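Local atomic coordinates of aspartate aminotransferase (Rhodobacter sphaeroides, PDB entry 3NRA), a protein that probably catalyses the pyridoxal-phosphate-dependent transfer of an amino group from L-aspartate to 2-oxoglutarate, giving oxaloacetate and L-glutamate. Residues Glu243-Met249 against Val264-Ala270; Val364-Pro368 against Ser379-Asn383; Gly79-Ile83 against Gln291-Arg295; Glu318-Val322 against Ala391-Arg396; Pro152-Asp156 against Gly166-Leu172. One frame throughout, in Å; residues are numbered along the deposited sequence.

How the contacts relate
Contacts 1 and 5 share the seven-stranded, mostly parallel sheet of the large domain, the fold-type I core of these aminotransferases, their centres about 23 Å apart. Contact 1 pairs strands 245-249 and 263-267, one strand in from edge strand 105-108; contact 5 is on the opposite edge strand, 149-154. Contact 3 stands beside this sheet, about 18 Å from contact 1, centre to centre, and closes a long loop of chain within which contacts 5 and 1 follow in that order. Contacts 2 and 4 form the later pair, their centres about 13 Å apart, with contact 2 nested in the loop of chain that contact 4 closes; Val364 meets Ala394, so the hairpin packs directly on helix 388-404.

Contact 1: residues Glu243-Met249 against Val264-Ala270; sequences ENVVTIM and VAFGSRA
With chi1 of Phe266 at 49°, its CG stands between the backbone N and the carbonyl carbon, and the ring folds back over Thr247 of the neighbouring strand; a bend at chi2 of Glu243 (-57°) likewise turns its carboxylate onto the start of the helix at Arg269. The CB of Thr247 lies over the ring face, 4.2 Å from the Phe266 centroid, a CH-pi contact. At the rim, near the ring plane, Met249 CG (a selenomethionine) comes within 4.1 Å of Phe266 CE1. Ile248 CG2 meets Ala265 CB on the other face of the sheet, which helix 110-120 covers. Beneath these side chains runs an antiparallel ladder between neighbouring strands of the central seven-stranded sheet; Thr247 with Phe266 and Met249 with Val264 are its hydrogen-bonded pairs, and the bond from Thr247 N to Phe266 O is almost straight at 175°. Where the second strand runs into helix 269-282, Ser268 OG donates to Glu243 O at 2.8 Å and, as N-cap, weakly accepts from Ile271 N. Arg269 N donates to the syn lone pair of Glu243 OE1 at 2.7 Å. In the arginine conformer described, Glu243 OE2 lies over a guanidinium face, 3.0 Å from Arg269 NH2, a tentative salt bridge resting on charge alone. The helix-start N-H, helped by the guanidinium in that conformer, is likely to keep Glu243 ionised.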
# COMPACT_ATOMS: atom_id res chain seq x y z
N GLU B 243 23.60 -10.28 2.07
CA GLU B 243 22.36 -11.04 2.01
C GLU B 243 21.59 -11.12 3.33
O GLU B 243 20.55 -11.77 3.40
CB GLU B 243 22.64 -12.46 1.46
CG GLU B 243 23.10 -12.46 -0.03
CD GLU B 243 22.07 -11.79 -0.95
OE1 GLU B 243 20.87 -12.14 -0.87
OE2 GLU B 243 22.46 -10.88 -1.73
N ASN B 244 22.07 -10.43 4.37
CA ASN B 244 21.29 -10.24 5.57
C ASN B 244 21.01 -8.77 5.86
O ASN B 244 20.75 -8.42 7.00
CB ASN B 244 22.00 -10.88 6.78
CG ASN B 244 22.26 -12.37 6.59
OD1 ASN B 244 23.42 -12.82 6.63
ND2 ASN B 244 21.19 -13.14 6.41
N VAL B 245 21.06 -7.92 4.83
CA VAL B 245 20.74 -6.54 4.98
C VAL B 245 19.70 -6.15 3.94
O VAL B 245 19.80 -6.51 2.77
CB VAL B 245 21.98 -5.65 4.84
CG1 VAL B 245 21.60 -4.17 5.02
CG2 VAL B 245 23.09 -6.07 5.85
N VAL B 246 18.68 -5.44 4.39
CA VAL B 246 17.76 -4.75 3.52
C VAL B 246 17.83 -3.27 3.86
O VAL B 246 17.74 -2.90 5.01
CB VAL B 246 16.34 -5.29 3.70
CG1 VAL B 246 15.33 -4.49 2.88
CG2 VAL B 246 16.30 -6.77 3.31
N THR B 247 18.07 -2.45 2.85
CA THR B 247 18.09 -1.01 3.00
C THR B 247 16.88 -0.47 2.32
O THR B 247 16.54 -0.91 1.21
CB THR B 247 19.34 -0.41 2.37
OG1 THR B 247 20.50 -1.04 2.92
CG2 THR B 247 19.43 1.11 2.63
N ILE B 248 16.21 0.47 2.97
CA ILE B 248 15.04 1.09 2.38
C ILE B 248 15.22 2.59 2.36
O ILE B 248 15.82 3.15 3.23
CB ILE B 248 13.71 0.68 3.10
CG1 ILE B 248 13.57 1.30 4.48
CG2 ILE B 248 13.60 -0.89 3.22
CD1 ILE B 248 12.25 0.83 5.22
N MSE B 249 14.76 3.21 1.28
CA MSE B 249 14.74 4.63 1.15
C MSE B 249 13.91 5.00 -0.07
O MSE B 249 13.44 4.13 -0.79
CB MSE B 249 16.18 5.21 1.02
CG MSE B 249 16.98 4.65 -0.15
SE MSE B 249 18.75 5.33 -0.17
CE MSE B 249 18.33 7.20 -0.46
N VAL B 264 11.81 2.37 -2.26
CA VAL B 264 12.48 1.16 -2.71
C VAL B 264 13.09 0.43 -1.56
O VAL B 264 13.39 1.04 -0.50
CB VAL B 264 13.60 1.45 -3.73
CG1 VAL B 264 13.01 2.07 -5.00
CG2 VAL B 264 14.71 2.32 -3.09
N ALA B 265 13.29 -0.87 -1.76
CA ALA B 265 14.07 -1.70 -0.85
C ALA B 265 15.05 -2.53 -1.67
O ALA B 265 14.74 -2.96 -2.79
CB ALA B 265 13.21 -2.58 -0.07
N PHE B 266 16.24 -2.73 -1.13
CA PHE B 266 17.26 -3.48 -1.83
C PHE B 266 18.23 -4.15 -0.92
O PHE B 266 18.45 -3.70 0.22
CB PHE B 266 18.03 -2.58 -2.85
CG PHE B 266 18.52 -1.24 -2.28
CD1 PHE B 266 17.65 -0.13 -2.22
CD2 PHE B 266 19.84 -1.07 -1.92
CE1 PHE B 266 18.11 1.10 -1.77
CE2 PHE B 266 20.29 0.14 -1.44
CZ PHE B 266 19.43 1.24 -1.38
N GLY B 267 18.79 -5.23 -1.41
CA GLY B 267 19.62 -6.09 -0.60
C GLY B 267 19.20 -7.53 -0.75
O GLY B 267 19.06 -8.02 -1.87
N SER B 268 19.01 -8.20 0.40
CA SER B 268 18.91 -9.66 0.45
C SER B 268 17.91 -10.23 -0.56
O SER B 268 16.73 -9.88 -0.53
CB SER B 268 18.47 -10.09 1.84
OG SER B 268 18.28 -11.49 1.87
N ARG B 269 18.38 -11.15 -1.40
CA ARG B 269 17.51 -11.72 -2.38
C ARG B 269 16.37 -12.56 -1.76
O ARG B 269 15.23 -12.46 -2.22
CB ARG B 269 18.29 -12.48 -3.45
CG ARG B 269 19.05 -11.52 -4.38
CD ARG B 269 19.89 -12.25 -5.37
NE ARG B 269 21.15 -12.62 -4.80
CZ ARG B 269 22.21 -11.83 -4.76
NH1 ARG B 269 22.14 -10.59 -5.25
NH2 ARG B 269 23.33 -12.26 -4.21
N ALA B 270 16.67 -13.35 -0.72
CA ALA B 270 15.65 -14.14 -0.06
C ALA B 270 14.58 -13.23 0.55
O ALA B 270 13.40 -13.48 0.40
CB ALA B 270 16.29 -15.06 1.04
O HOH W 1 19.50 -14.11 -0.07
O HOH W 2 21.14 -8.70 -3.47
O HOH W 3 20.84 -3.56 1.40

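Contact 2: residues Val364-Pro368 against Ser379-Asn383; sequences VVVTP and SVRLN
Val366 and Val380 make the tight part of this hairpin: Val366 CG2 reaches across to Val380 CB at 3.6 Å, the two side chains meeting at a slant. The chi1 of Val366, -56°, sends its two methyls to different partners, for CG1 runs alongside Leu382 and touches CD1 at 4.0 Å. Helix 351-362 covers this side, with Leu358 against Val366 and Val355 against Val380, and Ile398 of helix 388-404 adds to the cover of Val366. The wetter side carries Thr367 and Arg381, whose side chains lie next to each other and point the same way. Their polar ends keep 3.7 Å between Thr367 OG1 and Arg381 NH2, and water 4 bridges Thr367 OG1 and Arg381 NE. That water lies in the guanidinium plane at its edge, accepts from Arg381 NE at 2.8 Å, and also stands 2.8 Å from Thr367 OG1. Between the two sides the backbones of Thr367 and Arg381 form an antiparallel hydrogen-bonded pair. Thr367 N reaches Arg381 O at 3.0 Å, almost straight at 178°, and Arg381 N returns a bond to Thr367 O at 2.8 Å. Arg381 NH1 binds Asn190 and NH2 makes a weak bond to Ser45 O. Asn190, water 4 and, weakly, Ser45 O therefore share the buried guanidinium as acceptors, and this probably fixes its rotation.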
# COMPACT_ATOMS: atom_id res chain seq x y z
N VAL B 364 0.93 26.36 16.14
CA VAL B 364 2.03 25.47 15.79
C VAL B 364 1.61 24.03 16.07
O VAL B 364 1.15 23.71 17.16
CB VAL B 364 3.26 25.85 16.61
CG1 VAL B 364 4.30 24.79 16.53
CG2 VAL B 364 3.82 27.18 16.11
N VAL B 365 1.73 23.17 15.05
CA VAL B 365 1.61 21.71 15.25
C VAL B 365 3.00 21.14 15.37
O VAL B 365 3.80 21.29 14.44
CB VAL B 365 0.90 21.00 14.05
CG1 VAL B 365 0.72 19.53 14.35
CG2 VAL B 365 -0.48 21.68 13.72
N VAL B 366 3.28 20.44 16.48
CA VAL B 366 4.53 19.65 16.62
C VAL B 366 4.16 18.25 17.04
O VAL B 366 3.04 18.02 17.49
CB VAL B 366 5.49 20.28 17.67
CG1 VAL B 366 5.81 21.72 17.31
CG2 VAL B 366 4.90 20.18 19.10
N THR B 367 5.08 17.31 16.88
CA THR B 367 4.76 15.91 17.13
C THR B 367 5.19 15.53 18.53
O THR B 367 6.32 15.78 18.91
CB THR B 367 5.44 14.99 16.12
OG1 THR B 367 5.14 15.45 14.81
CG2 THR B 367 4.94 13.53 16.29
N PRO B 368 4.30 14.90 19.29
CA PRO B 368 4.70 14.61 20.67
C PRO B 368 5.81 13.60 20.72
O PRO B 368 5.86 12.71 19.90
CB PRO B 368 3.44 14.04 21.32
CG PRO B 368 2.41 13.98 20.27
CD PRO B 368 2.86 14.73 19.08
N SER B 379 10.12 15.71 24.99
CA SER B 379 10.55 16.23 23.68
C SER B 379 9.40 16.36 22.69
O SER B 379 8.37 15.76 22.87
CB SER B 379 11.65 15.33 23.11
OG SER B 379 12.78 15.33 24.00
N VAL B 380 9.58 17.21 21.67
CA VAL B 380 8.67 17.30 20.55
C VAL B 380 9.49 17.26 19.26
O VAL B 380 10.66 17.65 19.26
CB VAL B 380 7.82 18.61 20.57
CG1 VAL B 380 6.91 18.63 21.83
CG2 VAL B 380 8.74 19.89 20.51
N ARG B 381 8.90 16.72 18.18
CA ARG B 381 9.58 16.68 16.89
C ARG B 381 9.04 17.79 15.99
O ARG B 381 7.83 18.03 15.95
CB ARG B 381 9.41 15.33 16.20
CG ARG B 381 10.45 15.09 15.14
CD ARG B 381 10.10 13.98 14.22
NE ARG B 381 8.88 14.30 13.45
CZ ARG B 381 8.19 13.43 12.73
NH1 ARG B 381 8.60 12.18 12.60
NH2 ARG B 381 7.09 13.83 12.07
N LEU B 382 9.96 18.45 15.28
CA LEU B 382 9.64 19.40 14.24
C LEU B 382 10.17 18.89 12.94
O LEU B 382 11.33 18.52 12.87
CB LEU B 382 10.30 20.74 14.55
CG LEU B 382 9.59 21.63 15.58
CD1 LEU B 382 9.71 21.05 16.96
CD2 LEU B 382 10.16 23.06 15.54
N ASN B 383 9.36 18.88 11.90
CA ASN B 383 9.88 18.78 10.55
C ASN B 383 10.08 20.19 10.02
O ASN B 383 9.10 20.91 9.77
CB ASN B 383 8.94 17.95 9.64
CG ASN B 383 9.48 17.80 8.20
OD1 ASN B 383 10.03 18.74 7.63
ND2 ASN B 383 9.30 16.61 7.62
O HOH W 4 7.23 16.57 13.30

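Contact 3: residues Gly79-Ile83 against Gln291-Arg295; sequences GDLGI and QAVLR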
# COMPACT_ATOMS: atom_id res chain seq x y z
N GLY B 79 8.01 -4.06 -9.45
CA GLY B 79 8.18 -2.73 -10.03
C GLY B 79 8.62 -2.83 -11.47
O GLY B 79 9.20 -3.84 -11.86
N ASP B 80 8.37 -1.78 -12.23
CA ASP B 80 8.78 -1.69 -13.63
C ASP B 80 10.27 -2.09 -13.83
O ASP B 80 11.16 -1.58 -13.16
CB ASP B 80 8.50 -0.27 -14.17
CG ASP B 80 8.93 -0.10 -15.64
OD1 ASP B 80 10.15 0.00 -15.92
OD2 ASP B 80 8.05 -0.08 -16.50
N LEU B 81 10.50 -3.04 -14.73
CA LEU B 81 11.84 -3.58 -14.97
C LEU B 81 12.81 -2.52 -15.48
O LEU B 81 13.90 -2.38 -14.97
CB LEU B 81 11.77 -4.73 -15.98
CG LEU B 81 13.07 -5.53 -16.25
CD1 LEU B 81 13.60 -6.20 -14.97
CD2 LEU B 81 12.82 -6.58 -17.37
N GLY B 82 12.41 -1.77 -16.50
CA GLY B 82 13.25 -0.69 -17.04
C GLY B 82 13.69 0.32 -15.97
O GLY B 82 14.84 0.76 -15.96
N ILE B 83 12.80 0.64 -15.02
CA ILE B 83 13.09 1.62 -13.98
C ILE B 83 14.01 0.99 -12.93
O ILE B 83 14.97 1.61 -12.47
CB ILE B 83 11.78 2.20 -13.38
CG1 ILE B 83 11.01 2.97 -14.47
CG2 ILE B 83 12.08 3.16 -12.21
CD1 ILE B 83 9.63 3.35 -14.10
N GLN B 291 5.42 5.33 -10.77
CA GLN B 291 6.76 4.74 -10.90
C GLN B 291 7.64 5.54 -11.86
O GLN B 291 8.81 5.77 -11.58
CB GLN B 291 6.67 3.29 -11.34
CG GLN B 291 6.24 2.34 -10.21
CD GLN B 291 6.27 0.90 -10.64
OE1 GLN B 291 7.26 0.45 -11.22
NE2 GLN B 291 5.18 0.15 -10.38
N ALA B 292 7.02 6.05 -12.94
CA ALA B 292 7.69 6.84 -13.95
C ALA B 292 8.51 8.01 -13.41
O ALA B 292 9.48 8.37 -14.04
CB ALA B 292 6.63 7.38 -15.04
N VAL B 293 8.11 8.63 -12.27
CA VAL B 293 8.87 9.78 -11.76
C VAL B 293 10.27 9.37 -11.27
O VAL B 293 11.19 10.21 -11.25
CB VAL B 293 8.15 10.56 -10.62
CG1 VAL B 293 6.72 10.97 -11.06
CG2 VAL B 293 8.14 9.76 -9.32
N LEU B 294 10.44 8.09 -10.93
CA LEU B 294 11.73 7.56 -10.49
C LEU B 294 12.78 7.53 -11.58
O LEU B 294 13.96 7.41 -11.28
CB LEU B 294 11.57 6.14 -9.92
CG LEU B 294 10.70 6.03 -8.66
CD1 LEU B 294 10.45 4.57 -8.31
CD2 LEU B 294 11.36 6.77 -7.49
N ARG B 295 12.37 7.67 -12.86
CA ARG B 295 13.35 7.81 -13.95
C ARG B 295 14.27 9.04 -13.76
O ARG B 295 15.43 9.05 -14.25
CB ARG B 295 12.63 7.88 -15.31
CG ARG B 295 11.87 6.60 -15.66
CD ARG B 295 11.43 6.57 -17.16
NE ARG B 295 10.86 5.26 -17.52
CZ ARG B 295 9.56 4.95 -17.55
NH1 ARG B 295 8.61 5.87 -17.27
NH2 ARG B 295 9.18 3.70 -17.85
O HOH W 5 10.72 1.41 -18.21
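Gly79 begins the contact by laying its CA 3.5 Å from Gln291 OE1; its positive phi of 124° would jam a side chain against the preceding carbonyl. At the next residue, Asp80 N donates to Gln291 OE1 at 2.7 Å. The approach is nearly straight (170°) and lies in the amide carbonyl plane, on a lone pair. Gln291 gets there with a chain extended beyond CG, and its NE2 is held from outside by Ala286 O and Thr75 OG1, so both ends of the amide are engaged and its flip is fixed. An alanine at Gln291 would remove that amide and is likely to leave the Asp80 N-H without its acceptor, as well as Ala286 O and Thr75 OG1 without their donor. The Asp80 carboxylate turns instead into its own helix, where OD1 accepts from Ile83 N at 2.9 Å through the anti lone pair. Water 5 links that OD1 to Arg295 NH2, whereas Asp80 OD2 and Arg295 NH2 stay 4.2 Å apart, beyond a salt bridge. Within the first turn, Ile83 points toward the other segment. Its CD1 lies over the centre of one face of the Arg295 guanidinium, 3.7 Å above the plane, and its CG2 meets Leu294 CB at 3.8 Å. The guanidinium itself is held by Gln72 at NH1. Ile107 of strand 105-108 touches both Ile83 and Leu294. The arrangement is an N-capped helix start, with Asp80 at the N-cap of helix 81-95, docked on the turn that follows helix 288-291.

Contact 4: residues Glu318-Val322 against Ala391-Arg396; sequences ELLHV and AVAAAR
Leu319 reaches over from one helix so that its CD2 fits between Ala391 and Ala395 of the other. Leu319 CD2 is 3.5 Å from Ala395 CB, closer than usual for two carbons, and 3.6 Å from Ala391 O. The leucine CG stands anti to its carbonyl carbon, and with chi2 at -157° the CD2 branch is the one that is directed across. One turn on, Val322 points toward the partner helix. Val322 CG1 touches Ala395 CB at 3.9 Å and Arg396 CG at 3.8 Å, the valine and arginine side chains crossing at about a right angle, so in the arginine conformer described its aliphatic part does the packing. At the other end Glu318, in one of its two conformers, stretches out with its CG anti to the backbone N (chi1 -163°) and crosses Val392 at about a right angle. In that conformer its carboxylate borders both methyls of the valine, while OE1 takes a hydrogen bond from outside, with His388 NE2. Across the segments the contact is otherwise apolar, Ala395 receiving both Leu319 and Val322; the axes of the short segments approach to 9.6 Å and run nearly parallel, 13° apart. Helix 304-324 and helix 388-404 therefore lie side by side in the C-terminal part of the fold, Leu319 also resting on Leu340 of strand 339-340 and on Phe384, while Ala394 faces Val364 of the small sheet and the nearby loop residue Phe44.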
# COMPACT_ATOMS: atom_id res chain seq x y z
N GLU B 318 19.25 28.46 12.00
CA GLU B 318 18.50 29.53 12.66
C GLU B 318 17.49 28.96 13.65
O GLU B 318 17.32 29.50 14.70
CB GLU B 318 17.80 30.48 11.67
CG GLU B 318 17.37 31.82 12.35
CD GLU B 318 16.78 32.85 11.37
OE1 GLU B 318 16.45 32.49 10.22
OE2 GLU B 318 16.64 34.03 11.76
N LEU B 319 16.86 27.83 13.32
CA LEU B 319 15.97 27.18 14.30
C LEU B 319 16.74 26.74 15.52
O LEU B 319 16.25 26.89 16.63
CB LEU B 319 15.23 25.99 13.71
CG LEU B 319 14.01 26.27 12.81
CD1 LEU B 319 13.10 25.06 12.79
CD2 LEU B 319 13.21 27.48 13.24
N LEU B 320 17.93 26.22 15.33
CA LEU B 320 18.75 25.79 16.46
C LEU B 320 19.13 26.96 17.33
O LEU B 320 19.02 26.88 18.53
CB LEU B 320 20.00 25.05 15.98
CG LEU B 320 19.80 23.58 15.59
CD1 LEU B 320 21.08 23.04 14.94
CD2 LEU B 320 19.41 22.73 16.82
N HIS B 321 19.50 28.08 16.71
CA HIS B 321 19.81 29.30 17.45
C HIS B 321 18.64 29.74 18.37
O HIS B 321 18.86 30.06 19.55
CB HIS B 321 20.14 30.43 16.50
CG HIS B 321 20.59 31.66 17.20
ND1 HIS B 321 21.84 31.76 17.78
CD2 HIS B 321 19.96 32.83 17.45
CE1 HIS B 321 21.96 32.96 18.34
NE2 HIS B 321 20.83 33.62 18.17
N VAL B 322 17.43 29.78 17.81
CA VAL B 322 16.22 30.18 18.54
C VAL B 322 15.90 29.21 19.68
O VAL B 322 15.70 29.64 20.81
CB VAL B 322 15.00 30.29 17.59
CG1 VAL B 322 13.69 30.46 18.40
CG2 VAL B 322 15.18 31.46 16.59
N ALA B 391 8.80 29.46 9.54
CA ALA B 391 9.35 28.48 10.48
C ALA B 391 10.07 29.15 11.65
O ALA B 391 9.91 28.76 12.80
CB ALA B 391 10.31 27.51 9.74
N VAL B 392 10.87 30.17 11.34
CA VAL B 392 11.64 30.88 12.36
C VAL B 392 10.70 31.64 13.32
O VAL B 392 10.81 31.47 14.52
CB VAL B 392 12.66 31.84 11.72
CG1 VAL B 392 13.22 32.79 12.75
CG2 VAL B 392 13.80 31.03 11.02
N ALA B 393 9.74 32.41 12.75
CA ALA B 393 8.66 33.08 13.53
C ALA B 393 7.87 32.11 14.40
O ALA B 393 7.59 32.41 15.53
CB ALA B 393 7.70 33.86 12.60
N ALA B 394 7.54 30.93 13.86
CA ALA B 394 6.85 29.88 14.64
C ALA B 394 7.71 29.40 15.82
O ALA B 394 7.23 29.27 16.92
CB ALA B 394 6.45 28.68 13.73
N ALA B 395 8.98 29.16 15.56
CA ALA B 395 9.91 28.73 16.60
C ALA B 395 10.01 29.75 17.73
O ALA B 395 10.09 29.36 18.90
CB ALA B 395 11.30 28.47 16.00
N ARG B 396 10.01 31.04 17.39
CA ARG B 396 10.05 32.08 18.42
C ARG B 396 8.78 32.11 19.26
O ARG B 396 8.84 32.36 20.47
CB ARG B 396 10.32 33.44 17.80
CG ARG B 396 11.74 33.53 17.26
CD ARG B 396 12.17 34.91 16.96
NE ARG B 396 12.02 35.82 18.09
CZ ARG B 396 12.34 37.11 18.04
NH1 ARG B 396 12.90 37.63 16.94
NH2 ARG B 396 12.14 37.88 19.11

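Contact 5: residues Pro152-Asp156 against Gly166-Leu172; sequences PVQLD and GLDLTGL. With GOL (glycerol), chain U.
Val153 carries the apolar part of the contact: its CG1 touches Leu167 CD1 at 3.5 Å and its CG2 meets Leu172 CD1 at 4.1 Å. Val153 CG1 also abuts Asp168 O at 3.4 Å. With CG1 anti to the backbone N (chi1 -179°), the two methyls divide between the loop and the helix. Leu155 CD1 adds a looser touch on Leu167 CB, and Ile204 of helix 198-211 packs on Leu167 and Leu172. Backbone hydrogen bonds form the second group, tying edge strand 149-154 of the large sheet to the start of helix 169-177. Asp168 N donates to Gln154 O at 3.0 Å, and Asp156 N reaches Gly166 O at 2.8 Å; between them Leu155 and Leu167 make a single bridge. Glu200 OE2 takes Gly166 N and Leu167 N. Gly166 sits where a CB would clash with Asp156 O. Polar side-chain bonds are the third. Asp168, the helix N-cap, takes Gly171 N on OD1 at 2.9 Å, met from above the carboxylate plane. Its OD2 accepts from O1 of a bound glycerol at 2.7 Å, and that same O1 receives Gln154 N. An alanine in place of Asp168 would probably leave the Gly171 N-H without its cap and the glycerol hydroxyl without its acceptor. The glycerol probably comes from the crystallisation liquor; its bonds imply that strand edge and helix cap together offer a donor and an acceptor that one hydroxyl can bridge.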
# COMPACT_ATOMS: atom_id res chain seq x y z
N PRO B 152 14.24 -3.21 23.39
CA PRO B 152 14.69 -1.87 23.11
C PRO B 152 16.21 -1.71 23.26
O PRO B 152 16.83 -2.42 24.02
CB PRO B 152 13.96 -1.03 24.16
CG PRO B 152 13.67 -1.94 25.26
CD PRO B 152 13.44 -3.28 24.63
N VAL B 153 16.78 -0.83 22.45
CA VAL B 153 18.16 -0.43 22.51
C VAL B 153 18.15 1.09 22.65
O VAL B 153 17.62 1.79 21.79
CB VAL B 153 18.88 -0.80 21.22
CG1 VAL B 153 20.38 -0.38 21.30
CG2 VAL B 153 18.73 -2.32 20.93
N GLN B 154 18.73 1.59 23.74
CA GLN B 154 18.72 3.03 24.01
C GLN B 154 19.59 3.77 23.00
O GLN B 154 20.71 3.32 22.69
CB GLN B 154 19.23 3.31 25.45
CG GLN B 154 19.14 4.75 25.90
CD GLN B 154 17.70 5.25 26.01
OE1 GLN B 154 16.81 4.55 26.46
NE2 GLN B 154 17.48 6.46 25.56
N LEU B 155 19.06 4.86 22.46
CA LEU B 155 19.87 5.88 21.80
C LEU B 155 20.13 6.97 22.80
O LEU B 155 19.24 7.75 23.10
CB LEU B 155 19.14 6.48 20.57
CG LEU B 155 19.93 7.43 19.65
CD1 LEU B 155 21.08 6.70 18.97
CD2 LEU B 155 19.00 8.09 18.58
N ASP B 156 21.37 7.03 23.30
CA ASP B 156 21.75 8.05 24.24
C ASP B 156 22.23 9.29 23.46
O ASP B 156 23.39 9.65 23.48
CB ASP B 156 22.84 7.52 25.23
CG ASP B 156 22.25 6.59 26.30
OD1 ASP B 156 21.28 6.98 26.96
OD2 ASP B 156 22.75 5.45 26.45
N GLY B 166 25.01 7.92 19.43
CA GLY B 166 24.92 7.57 20.84
C GLY B 166 24.25 6.23 21.11
O GLY B 166 23.75 6.02 22.22
N LEU B 167 24.21 5.34 20.12
CA LEU B 167 23.59 4.02 20.30
C LEU B 167 24.32 3.23 21.37
O LEU B 167 25.56 3.21 21.40
CB LEU B 167 23.58 3.21 18.98
CG LEU B 167 22.71 1.93 18.97
CD1 LEU B 167 21.22 2.25 19.13
CD2 LEU B 167 22.93 1.13 17.70
N ASP B 168 23.54 2.59 22.25
CA ASP B 168 24.05 1.65 23.23
C ASP B 168 24.37 0.30 22.55
O ASP B 168 23.51 -0.58 22.48
CB ASP B 168 23.02 1.46 24.36
CG ASP B 168 23.42 0.40 25.36
OD1 ASP B 168 24.59 -0.05 25.36
OD2 ASP B 168 22.53 -0.04 26.12
N LEU B 169 25.62 0.15 22.10
CA LEU B 169 26.02 -1.03 21.33
C LEU B 169 26.10 -2.29 22.18
O LEU B 169 25.83 -3.39 21.69
CB LEU B 169 27.34 -0.79 20.59
CG LEU B 169 27.24 0.32 19.50
CD1 LEU B 169 28.62 0.91 19.22
CD2 LEU B 169 26.59 -0.19 18.22
N THR B 170 26.43 -2.13 23.46
CA THR B 170 26.34 -3.23 24.38
C THR B 170 24.89 -3.72 24.52
O THR B 170 24.63 -4.91 24.54
CB THR B 170 26.90 -2.86 25.77
OG1 THR B 170 28.11 -2.08 25.62
CG2 THR B 170 27.21 -4.12 26.58
N GLY B 171 23.94 -2.79 24.58
CA GLY B 171 22.51 -3.10 24.57
C GLY B 171 22.06 -3.87 23.31
O GLY B 171 21.27 -4.79 23.40
N LEU B 172 22.58 -3.49 22.15
CA LEU B 172 22.27 -4.19 20.90
C LEU B 172 22.78 -5.63 20.96
O LEU B 172 22.05 -6.57 20.66
CB LEU B 172 22.88 -3.49 19.71
CG LEU B 172 22.60 -4.10 18.34
CD1 LEU B 172 21.06 -4.25 18.11
CD2 LEU B 172 23.24 -3.23 17.26
C1 GOL U . 19.36 -1.23 26.37
O1 GOL U . 19.88 -0.02 25.83
C2 GOL U . 18.77 -1.01 27.77
O2 GOL U . 18.12 -2.21 28.19
C3 GOL U . 17.76 0.16 27.79
O3 GOL U . 16.76 0.03 26.79